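Side-chain contacts in Polyphosphate:AMP phosphotransferase (Pseudomonas aeruginosa PAO1, PDB 3CZP), which uses inorganic polyphosphate as phosphate donor to convert AMP to ADP, and GMP to GDP less efficiently, in a magnesium-dependent reaction: residues N109-M114 and L149-F154; M114-V119 and S179-K184. All coordinates share one frame; numbering follows the deposited sequence.

Overall arrangement
Both contacts lie in the first of the two fused PPK2 domains, their centres about 14 Å apart. Helix 110-119 serves both, with Met114 common to the two segments. In contact 1 the start of this helix meets strand 148-155 of the five-stranded parallel sheet; in contact 2 its end meets the loop that leads into helix 186-203. Along the chain the segments alternate, 109-114, 114-119, 149-154 and 179-184. Trp153 CZ3 and Leu115 CD1, 4.0 Å apart, join the contacts by apolar packing. This domain seems to be catalytically inactive and might be responsible for dimerization; both contacts belong to its internal framework, and no other chain of the assembly touches them.

Contact 1: N109-M114 and L149-F154; sequences NWYSQM and LFKFWF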
ATOM      1  N   ASN A 109       5.901 -19.630   2.651  1.00 22.47           N
ATOM      2  CA  ASN A 109       6.400 -18.552   3.467  1.00 21.61           C
ATOM      3  C   ASN A 109       7.961 -18.653   3.464  1.00 22.35           C
ATOM      4  O   ASN A 109       8.545 -19.314   2.619  1.00 21.56           O
ATOM      5  CB  ASN A 109       5.755 -18.656   4.856  1.00 21.54           C
ATOM      6  CG  ASN A 109       5.892 -20.057   5.441  1.00 20.33           C
ATOM      7  OD1 ASN A 109       7.001 -20.615   5.512  1.00 23.27           O
ATOM      8  ND2 ASN A 109       4.793 -20.640   5.799  1.00 17.73           N
ATOM      9  N   TRP A 110       8.618 -18.030   4.409  1.00 21.85           N
ATOM     10  CA  TRP A 110      10.080 -18.060   4.457  1.00 21.25           C
ATOM     11  C   TRP A 110      10.671 -19.498   4.632  1.00 20.88           C
ATOM     12  O   TRP A 110      11.674 -19.825   4.044  1.00 18.34           O
ATOM     13  CB  TRP A 110      10.557 -17.063   5.516  1.00 21.44           C
ATOM     14  CG  TRP A 110       9.788 -16.997   6.785  1.00 20.47           C
ATOM     15  CD1 TRP A 110      10.057 -17.669   7.916  1.00 20.66           C
ATOM     16  CD2 TRP A 110       8.613 -16.198   7.054  1.00 20.69           C
ATOM     17  NE1 TRP A 110       9.167 -17.328   8.887  1.00 22.14           N
ATOM     18  CE2 TRP A 110       8.255 -16.439   8.388  1.00 22.59           C
ATOM     19  CE3 TRP A 110       7.834 -15.304   6.297  1.00 21.11           C
ATOM     20  CZ2 TRP A 110       7.178 -15.790   9.003  1.00 20.30           C
ATOM     21  CZ3 TRP A 110       6.739 -14.692   6.899  1.00 18.64           C
ATOM     22  CH2 TRP A 110       6.426 -14.949   8.233  1.00 20.69           C
ATOM     23  N   TYR A 111      10.001 -20.372   5.362  1.00 20.00           N
ATOM     24  CA  TYR A 111      10.396 -21.771   5.505  1.00 20.88           C
ATOM     25  C   TYR A 111      10.348 -22.586   4.237  1.00 21.16           C
ATOM     26  O   TYR A 111      11.298 -23.313   3.941  1.00 18.38           O
ATOM     27  CB  TYR A 111       9.563 -22.432   6.582  1.00 22.17           C
ATOM     28  CG  TYR A 111       9.778 -21.806   7.914  1.00 22.15           C
ATOM     29  CD1 TYR A 111      11.028 -21.874   8.532  1.00 26.69           C
ATOM     30  CD2 TYR A 111       8.785 -21.123   8.549  1.00 23.04           C
ATOM     31  CE1 TYR A 111      11.268 -21.296   9.747  1.00 25.85           C
ATOM     32  CE2 TYR A 111       9.015 -20.528   9.762  1.00 19.97           C
ATOM     33  CZ  TYR A 111      10.270 -20.658  10.387  1.00 25.78           C
ATOM     34  OH  TYR A 111      10.518 -20.060  11.633  1.00 24.51           O
ATOM     35  N   SER A 112       9.276 -22.462   3.469  1.00 21.32           N
ATOM     36  CA  SER A 112       9.175 -23.124   2.171  1.00 22.22           C
ATOM     37  C   SER A 112      10.323 -22.653   1.303  1.00 22.13           C
ATOM     38  O   SER A 112      10.970 -23.434   0.652  1.00 22.29           O
ATOM     39  CB  SER A 112       7.851 -22.830   1.458  1.00 22.71           C
ATOM     40  OG  SER A 112       6.771 -22.783   2.369  1.00 30.54           O
ATOM     41  N   GLN A 113      10.565 -21.351   1.282  1.00 23.37           N
ATOM     42  CA  GLN A 113      11.661 -20.813   0.502  1.00 24.02           C
ATOM     43  C   GLN A 113      13.018 -21.436   0.850  1.00 24.10           C
ATOM     44  O   GLN A 113      13.680 -21.989  -0.048  1.00 23.61           O
ATOM     45  CB  GLN A 113      11.710 -19.291   0.647  1.00 25.70           C
ATOM     46  CG  GLN A 113      10.488 -18.545   0.023  1.00 24.71           C
ATOM     47  CD  GLN A 113      10.704 -17.050  -0.016  1.00 27.78           C
ATOM     48  OE1 GLN A 113      11.374 -16.495   0.855  1.00 32.11           O
ATOM     49  NE2 GLN A 113      10.101 -16.380  -1.008  1.00 31.82           N
HETATM   50  N   MSE A 114      13.423 -21.385   2.129  1.00 23.50           N
HETATM   51  CA  MSE A 114      14.738 -21.948   2.562  1.00 23.80           C
HETATM   52  C   MSE A 114      14.880 -23.499   2.424  1.00 23.50           C
HETATM   53  O   MSE A 114      15.922 -23.986   2.020  1.00 23.37           O
HETATM   54  CB  MSE A 114      15.079 -21.448   3.978  1.00 24.37           C
HETATM   55  CG  MSE A 114      14.455 -22.175   5.093  1.00 22.22           C
HETATM   56 SE   MSE A 114      14.822 -21.458   6.846  0.80 29.91          SE
HETATM   57  CE  MSE A 114      13.882 -19.680   6.779  1.00 23.70           C
ATOM     58  N   LEU A 149       1.572 -15.939  16.776  1.00 21.15           N
ATOM     59  CA  LEU A 149       2.187 -16.631  15.675  1.00 21.21           C
ATOM     60  C   LEU A 149       2.089 -18.126  15.879  1.00 21.73           C
ATOM     61  O   LEU A 149       2.656 -18.708  16.829  1.00 23.09           O
ATOM     62  CB  LEU A 149       3.659 -16.239  15.568  1.00 20.77           C
ATOM     63  CG  LEU A 149       4.451 -17.024  14.505  1.00 22.96           C
ATOM     64  CD1 LEU A 149       3.881 -16.803  13.096  1.00 21.11           C
ATOM     65  CD2 LEU A 149       5.895 -16.619  14.514  1.00 22.57           C
ATOM     66  N   PHE A 150       1.341 -18.764  15.015  1.00 22.23           N
ATOM     67  CA  PHE A 150       1.237 -20.215  14.985  1.00 22.07           C
ATOM     68  C   PHE A 150       2.060 -20.760  13.815  1.00 22.58           C
ATOM     69  O   PHE A 150       1.991 -20.205  12.713  1.00 23.93           O
ATOM     70  CB  PHE A 150      -0.224 -20.611  14.744  1.00 21.64           C
ATOM     71  CG  PHE A 150      -1.156 -20.249  15.860  1.00 22.77           C
ATOM     72  CD1 PHE A 150      -1.392 -21.159  16.919  1.00 19.79           C
ATOM     73  CD2 PHE A 150      -1.877 -19.054  15.831  1.00 21.87           C
ATOM     74  CE1 PHE A 150      -2.296 -20.841  17.918  1.00 22.18           C
ATOM     75  CE2 PHE A 150      -2.742 -18.740  16.846  1.00 20.90           C
ATOM     76  CZ  PHE A 150      -2.949 -19.623  17.888  1.00 20.55           C
ATOM     77  N   LYS A 151       2.788 -21.870  14.006  1.00 22.25           N
ATOM     78  CA  LYS A 151       3.440 -22.568  12.887  1.00 22.27           C
ATOM     79  C   LYS A 151       3.043 -24.077  12.867  1.00 22.84           C
ATOM     80  O   LYS A 151       3.300 -24.815  13.810  1.00 24.36           O
ATOM     81  CB  LYS A 151       4.954 -22.416  12.952  1.00 22.13           C
ATOM     82  CG  LYS A 151       5.433 -20.998  13.200  1.00 23.65           C
ATOM     83  CD  LYS A 151       6.891 -20.922  13.125  1.00 23.24           C
ATOM     84  CE  LYS A 151       7.528 -20.827  14.505  1.00 23.16           C
ATOM     85  NZ  LYS A 151       8.886 -20.880  14.251  1.00 29.97           N
ATOM     86  N   PHE A 152       2.469 -24.525  11.760  1.00 21.87           N
ATOM     87  CA  PHE A 152       2.007 -25.874  11.665  1.00 22.70           C
ATOM     88  C   PHE A 152       2.787 -26.576  10.604  1.00 21.85           C
ATOM     89  O   PHE A 152       2.887 -26.109   9.451  1.00 22.67           O
ATOM     90  CB  PHE A 152       0.495 -25.969  11.380  1.00 20.53           C
ATOM     91  CG  PHE A 152      -0.364 -25.450  12.463  1.00 23.65           C
ATOM     92  CD1 PHE A 152      -0.644 -26.204  13.594  1.00 21.94           C
ATOM     93  CD2 PHE A 152      -0.951 -24.193  12.346  1.00 23.71           C
ATOM     94  CE1 PHE A 152      -1.471 -25.680  14.586  1.00 21.07           C
ATOM     95  CE2 PHE A 152      -1.811 -23.696  13.318  1.00 23.74           C
ATOM     96  CZ  PHE A 152      -2.048 -24.407  14.424  1.00 21.29           C
ATOM     97  N   TRP A 153       3.325 -27.713  11.002  1.00 22.57           N
ATOM     98  CA  TRP A 153       3.964 -28.648  10.113  1.00 23.15           C
ATOM     99  C   TRP A 153       3.098 -29.901   9.971  1.00 23.38           C
ATOM    100  O   TRP A 153       2.982 -30.700  10.888  1.00 24.06           O
ATOM    101  CB  TRP A 153       5.357 -29.020  10.656  1.00 24.78           C
ATOM    102  CG  TRP A 153       6.077 -30.084   9.823  1.00 23.72           C
ATOM    103  CD1 TRP A 153       5.811 -31.400   9.790  1.00 25.96           C
ATOM    104  CD2 TRP A 153       7.162 -29.874   8.931  1.00 25.78           C
ATOM    105  NE1 TRP A 153       6.634 -32.039   8.896  1.00 26.88           N
ATOM    106  CE2 TRP A 153       7.486 -31.113   8.367  1.00 27.60           C
ATOM    107  CE3 TRP A 153       7.886 -28.751   8.538  1.00 27.42           C
ATOM    108  CZ2 TRP A 153       8.536 -31.269   7.492  1.00 29.61           C
ATOM    109  CZ3 TRP A 153       8.922 -28.918   7.632  1.00 26.83           C
ATOM    110  CH2 TRP A 153       9.232 -30.144   7.134  1.00 26.17           C
ATOM    111  N   PHE A 154       2.496 -30.043   8.801  1.00 24.22           N
ATOM    112  CA  PHE A 154       1.676 -31.170   8.422  1.00 24.84           C
ATOM    113  C   PHE A 154       2.571 -32.316   7.967  1.00 26.03           C
ATOM    114  O   PHE A 154       3.349 -32.160   6.998  1.00 26.78           O
ATOM    115  CB  PHE A 154       0.726 -30.759   7.288  1.00 24.57           C
ATOM    116  CG  PHE A 154      -0.346 -29.795   7.733  1.00 25.20           C
ATOM    117  CD1 PHE A 154      -1.632 -30.237   8.015  1.00 27.53           C
ATOM    118  CD2 PHE A 154      -0.047 -28.453   7.968  1.00 25.04           C
ATOM    119  CE1 PHE A 154      -2.592 -29.363   8.493  1.00 27.98           C
ATOM    120  CE2 PHE A 154      -1.041 -27.561   8.405  1.00 24.73           C
ATOM    121  CZ  PHE A 154      -2.287 -28.013   8.666  1.00 24.49           C
TER
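Tyr111 and Lys151 carry this buried contact, meeting through the polar ends of long side chains that bridge a 10.2 Å gap between their CA atoms. Lys151 NZ donates a hydrogen bond to Tyr111 OH over 3.2 Å. The lysine chain crosses the tyrosine at about a right angle, and its CD lies 4.0 Å from Tyr111 CE2, so that methylene packing accompanies the polar bond. The chain bends at chi3 (-104°), which leaves both CD and NZ beside the hydroxyl end of the tyrosine, with only NZ within bonding distance.

Glu139 completes the polar group: its carboxylate forms a salt bridge with Lys151 NZ and hydrogen bonds with Tyr111 OH and Trp110 NE1. Lys151 NZ also bonds to Thr203 O at the end of helix 186-203. The buried ammonium thus has three partners, and the nearby carboxylate would be expected to favour its charged form. Trp110 reaches the same carboxylate while its CD1 sits 3.6 Å above one face of the Tyr111 ring, offset toward the rim.

The helix that presents Tyr111 has Asn109 as its N-cap, whose OD1 accepts a weak bond from Tyr111 N at 3.0 Å. Asn109 N in turn makes a weak bond to Ser112 OG, 3.3 Å away, and Asn109 and Ser112 form a capping box. Asn109 ND2 reaches back to Phe106 O and Asn49 OD1, linking the helix start to the neighbouring strands. A capped helix following strand 103-107 and packed on a parallel sheet of order 2-3-1-4-5 belongs to the alpha/beta core of a P-loop kinase-like fold.

Contact 2: M114-V119 and S179-K184; sequences MLYARV and SPLDWK
The last turns of helix 110-119 pack here against the loop that precedes helix 186-203, in a partly buried position in the first PPK2 domain: Pro180 is exposed, whereas Leu181 and Val119 are buried. Tyr116 contributes most on the helix side and is met by Pro180 and Leu181. The pyrrolidine ring approaches the tyrosine obliquely, bringing Pro180 CB to 3.5 Å from Tyr116 CE1, while Pro180 CG is 3.7 Å from Tyr116 CD1. With CG anti to the backbone N (chi1 169°), the Tyr116 ring is carried out to the loop, where its CD1-CE1 side meets the proline.

Leu181 uses one methyl for both helix residues: CD2 lies 3.8 Å from Tyr116 CD1 and 3.8 Å from Val119 CG1. Its side chain runs past that of Tyr116 in the opposite direction but crosses that of Val119 at a slant. Tyr116 and Val119 are three residues apart, about one helical turn, and so offer neighbouring surfaces to this methyl. Leu181 also touches Phe192 of helix 186-203.

Polar bonds within the loop shape it behind this apolar front. Ser179 OG accepts from Trp183 NE1 at 3.1 Å, the hydroxyl oxygen lying in the indole plane, and receives a weak bond from Leu181 N. Asp182 OD1 accepts from Lys184 N at 2.9 Å, an Asx turn just ahead of helix 186-203. The bond reaches the anti side of the carboxylate and lies 34° out of its plane. The interface itself therefore rests on close carbon-carbon contacts, whereas directional bonding is confined to the loop, around Ser179 and Asp182.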
HETATM    1  N   MSE A 114      13.423 -21.385   2.129  1.00 23.50           N
HETATM    2  CA  MSE A 114      14.738 -21.948   2.562  1.00 23.80           C
HETATM    3  C   MSE A 114      14.880 -23.499   2.424  1.00 23.50           C
HETATM    4  O   MSE A 114      15.922 -23.986   2.020  1.00 23.37           O
HETATM    5  CB  MSE A 114      15.079 -21.448   3.978  1.00 24.37           C
HETATM    6  CG  MSE A 114      14.455 -22.175   5.093  1.00 22.22           C
HETATM    7 SE   MSE A 114      14.822 -21.458   6.846  0.80 29.91          SE
HETATM    8  CE  MSE A 114      13.882 -19.680   6.779  1.00 23.70           C
ATOM      9  N   LEU A 115      13.801 -24.257   2.680  1.00 23.23           N
ATOM     10  CA  LEU A 115      13.808 -25.712   2.539  1.00 23.51           C
ATOM     11  C   LEU A 115      13.890 -26.093   1.092  1.00 23.89           C
ATOM     12  O   LEU A 115      14.676 -26.950   0.713  1.00 24.47           O
ATOM     13  CB  LEU A 115      12.553 -26.340   3.176  1.00 22.49           C
ATOM     14  CG  LEU A 115      12.599 -26.296   4.695  1.00 22.90           C
ATOM     15  CD1 LEU A 115      11.231 -26.686   5.267  1.00 24.21           C
ATOM     16  CD2 LEU A 115      13.705 -27.219   5.244  1.00 21.98           C
ATOM     17  N   TYR A 116      13.076 -25.459   0.257  1.00 25.69           N
ATOM     18  CA  TYR A 116      13.153 -25.745  -1.187  1.00 25.53           C
ATOM     19  C   TYR A 116      14.554 -25.437  -1.723  1.00 24.21           C
ATOM     20  O   TYR A 116      15.148 -26.240  -2.451  1.00 22.18           O
ATOM     21  CB  TYR A 116      12.059 -24.981  -1.913  1.00 29.50           C
ATOM     22  CG  TYR A 116      12.190 -24.988  -3.417  1.00 30.49           C
ATOM     23  CD1 TYR A 116      11.791 -26.103  -4.184  1.00 36.27           C
ATOM     24  CD2 TYR A 116      12.753 -23.883  -4.091  1.00 36.57           C
ATOM     25  CE1 TYR A 116      11.931 -26.093  -5.588  1.00 36.41           C
ATOM     26  CE2 TYR A 116      12.912 -23.872  -5.486  1.00 34.81           C
ATOM     27  CZ  TYR A 116      12.499 -24.970  -6.225  1.00 36.67           C
ATOM     28  OH  TYR A 116      12.623 -24.925  -7.596  1.00 35.61           O
ATOM     29  N   ALA A 117      15.089 -24.289  -1.336  1.00 21.21           N
ATOM     30  CA  ALA A 117      16.376 -23.824  -1.828  1.00 22.55           C
ATOM     31  C   ALA A 117      17.521 -24.827  -1.494  1.00 21.83           C
ATOM     32  O   ALA A 117      18.354 -25.223  -2.370  1.00 21.76           O
ATOM     33  CB  ALA A 117      16.675 -22.367  -1.276  1.00 20.55           C
ATOM     34  N   ARG A 118      17.460 -25.362  -0.283  1.00 23.54           N
ATOM     35  CA  ARG A 118      18.480 -26.309   0.217  1.00 23.55           C
ATOM     36  C   ARG A 118      18.295 -27.681  -0.395  1.00 24.31           C
ATOM     37  O   ARG A 118      19.247 -28.248  -0.930  1.00 25.53           O
ATOM     38  CB  ARG A 118      18.443 -26.332   1.729  1.00 23.26           C
ATOM     39  CG  ARG A 118      19.561 -27.024   2.424  1.00 25.99           C
ATOM     40  CD  ARG A 118      20.827 -26.346   2.130  1.00 30.93           C
ATOM     41  NE  ARG A 118      21.961 -27.052   2.607  1.00 34.89           N
ATOM     42  CZ  ARG A 118      22.781 -27.776   1.845  1.00 40.27           C
ATOM     43  NH1 ARG A 118      22.542 -27.949   0.536  1.00 41.74           N
ATOM     44  NH2 ARG A 118      23.838 -28.350   2.428  1.00 42.00           N
ATOM     45  N   VAL A 119      17.060 -28.186  -0.398  1.00 25.38           N
ATOM     46  CA  VAL A 119      16.776 -29.502  -0.932  1.00 27.13           C
ATOM     47  C   VAL A 119      17.161 -29.569  -2.412  1.00 27.72           C
ATOM     48  O   VAL A 119      17.684 -30.564  -2.867  1.00 26.43           O
ATOM     49  CB  VAL A 119      15.294 -29.919  -0.739  1.00 27.93           C
ATOM     50  CG1 VAL A 119      14.961 -31.177  -1.586  1.00 28.09           C
ATOM     51  CG2 VAL A 119      14.979 -30.140   0.795  1.00 28.49           C
ATOM     52  N   SER A 179       3.440 -28.199  -5.825  1.00 45.28           N
ATOM     53  CA  SER A 179       4.819 -28.128  -5.290  1.00 44.98           C
ATOM     54  C   SER A 179       5.888 -28.173  -6.398  1.00 44.90           C
ATOM     55  O   SER A 179       5.760 -28.946  -7.352  1.00 44.82           O
ATOM     56  CB  SER A 179       5.084 -29.260  -4.289  1.00 45.33           C
ATOM     57  OG  SER A 179       6.424 -29.197  -3.799  1.00 44.27           O
ATOM     58  N   PRO A 180       6.940 -27.337  -6.279  1.00 44.55           N
ATOM     59  CA  PRO A 180       8.047 -27.382  -7.254  1.00 44.29           C
ATOM     60  C   PRO A 180       9.000 -28.598  -7.102  1.00 43.99           C
ATOM     61  O   PRO A 180       9.768 -28.892  -8.035  1.00 43.66           O
ATOM     62  CB  PRO A 180       8.775 -26.051  -7.024  1.00 44.39           C
ATOM     63  CG  PRO A 180       8.455 -25.661  -5.629  1.00 44.09           C
ATOM     64  CD  PRO A 180       7.143 -26.295  -5.252  1.00 44.72           C
ATOM     65  N   LEU A 181       8.926 -29.292  -5.956  1.00 43.51           N
ATOM     66  CA  LEU A 181       9.700 -30.535  -5.708  1.00 43.46           C
ATOM     67  C   LEU A 181       8.964 -31.789  -6.221  1.00 43.40           C
ATOM     68  O   LEU A 181       7.723 -31.866  -6.143  1.00 42.82           O
ATOM     69  CB  LEU A 181       9.983 -30.727  -4.202  1.00 43.29           C
ATOM     70  CG  LEU A 181      10.922 -29.783  -3.447  1.00 42.54           C
ATOM     71  CD1 LEU A 181      10.875 -30.119  -1.957  1.00 42.10           C
ATOM     72  CD2 LEU A 181      12.361 -29.833  -3.994  1.00 39.45           C
ATOM     73  N   ASP A 182       9.733 -32.761  -6.730  1.00 43.09           N
ATOM     74  CA  ASP A 182       9.185 -34.053  -7.182  1.00 43.09           C
ATOM     75  C   ASP A 182       9.183 -35.012  -6.006  1.00 42.81           C
ATOM     76  O   ASP A 182      10.177 -35.675  -5.728  1.00 43.11           O
ATOM     77  CB  ASP A 182      10.012 -34.640  -8.344  1.00 43.17           C
ATOM     78  CG  ASP A 182       9.413 -35.946  -8.917  1.00 43.33           C
ATOM     79  OD1 ASP A 182       8.475 -36.531  -8.324  1.00 43.94           O
ATOM     80  OD2 ASP A 182       9.891 -36.385  -9.985  1.00 43.93           O
ATOM     81  N   TRP A 183       8.046 -35.096  -5.349  1.00 42.47           N
ATOM     82  CA  TRP A 183       7.912 -35.926  -4.188  1.00 41.95           C
ATOM     83  C   TRP A 183       7.912 -37.430  -4.485  1.00 41.65           C
ATOM     84  O   TRP A 183       7.968 -38.219  -3.581  1.00 41.27           O
ATOM     85  CB  TRP A 183       6.700 -35.484  -3.386  1.00 41.97           C
ATOM     86  CG  TRP A 183       6.872 -34.146  -2.740  1.00 41.62           C
ATOM     87  CD1 TRP A 183       6.633 -32.949  -3.287  1.00 41.60           C
ATOM     88  CD2 TRP A 183       7.340 -33.898  -1.426  1.00 41.79           C
ATOM     89  NE1 TRP A 183       6.912 -31.966  -2.413  1.00 42.19           N
ATOM     90  CE2 TRP A 183       7.347 -32.526  -1.247  1.00 42.86           C
ATOM     91  CE3 TRP A 183       7.754 -34.707  -0.386  1.00 41.51           C
ATOM     92  CZ2 TRP A 183       7.759 -31.946  -0.083  1.00 41.93           C
ATOM     93  CZ3 TRP A 183       8.146 -34.134   0.758  1.00 41.92           C
ATOM     94  CH2 TRP A 183       8.144 -32.771   0.910  1.00 41.59           C
ATOM     95  N   LYS A 184       7.878 -37.809  -5.760  1.00 20.00           N
ATOM     96  CA  LYS A 184       7.998 -39.215  -6.173  1.00 20.00           C
ATOM     97  C   LYS A 184       9.394 -39.779  -5.922  1.00 20.00           C
ATOM     98  O   LYS A 184       9.560 -40.967  -5.664  1.00 41.26           O
ATOM     99  CB  LYS A 184       7.662 -39.406  -7.652  1.00 20.00           C
ATOM    100  CG  LYS A 184       6.234 -39.157  -8.025  1.00 20.00           C
ATOM    101  CD  LYS A 184       5.972 -39.341  -9.516  1.00 20.00           C
ATOM    102  CE  LYS A 184       4.490 -39.093  -9.803  1.00 20.00           C
ATOM    103  NZ  LYS A 184       4.140 -39.226 -11.237  1.00 20.00           N
TER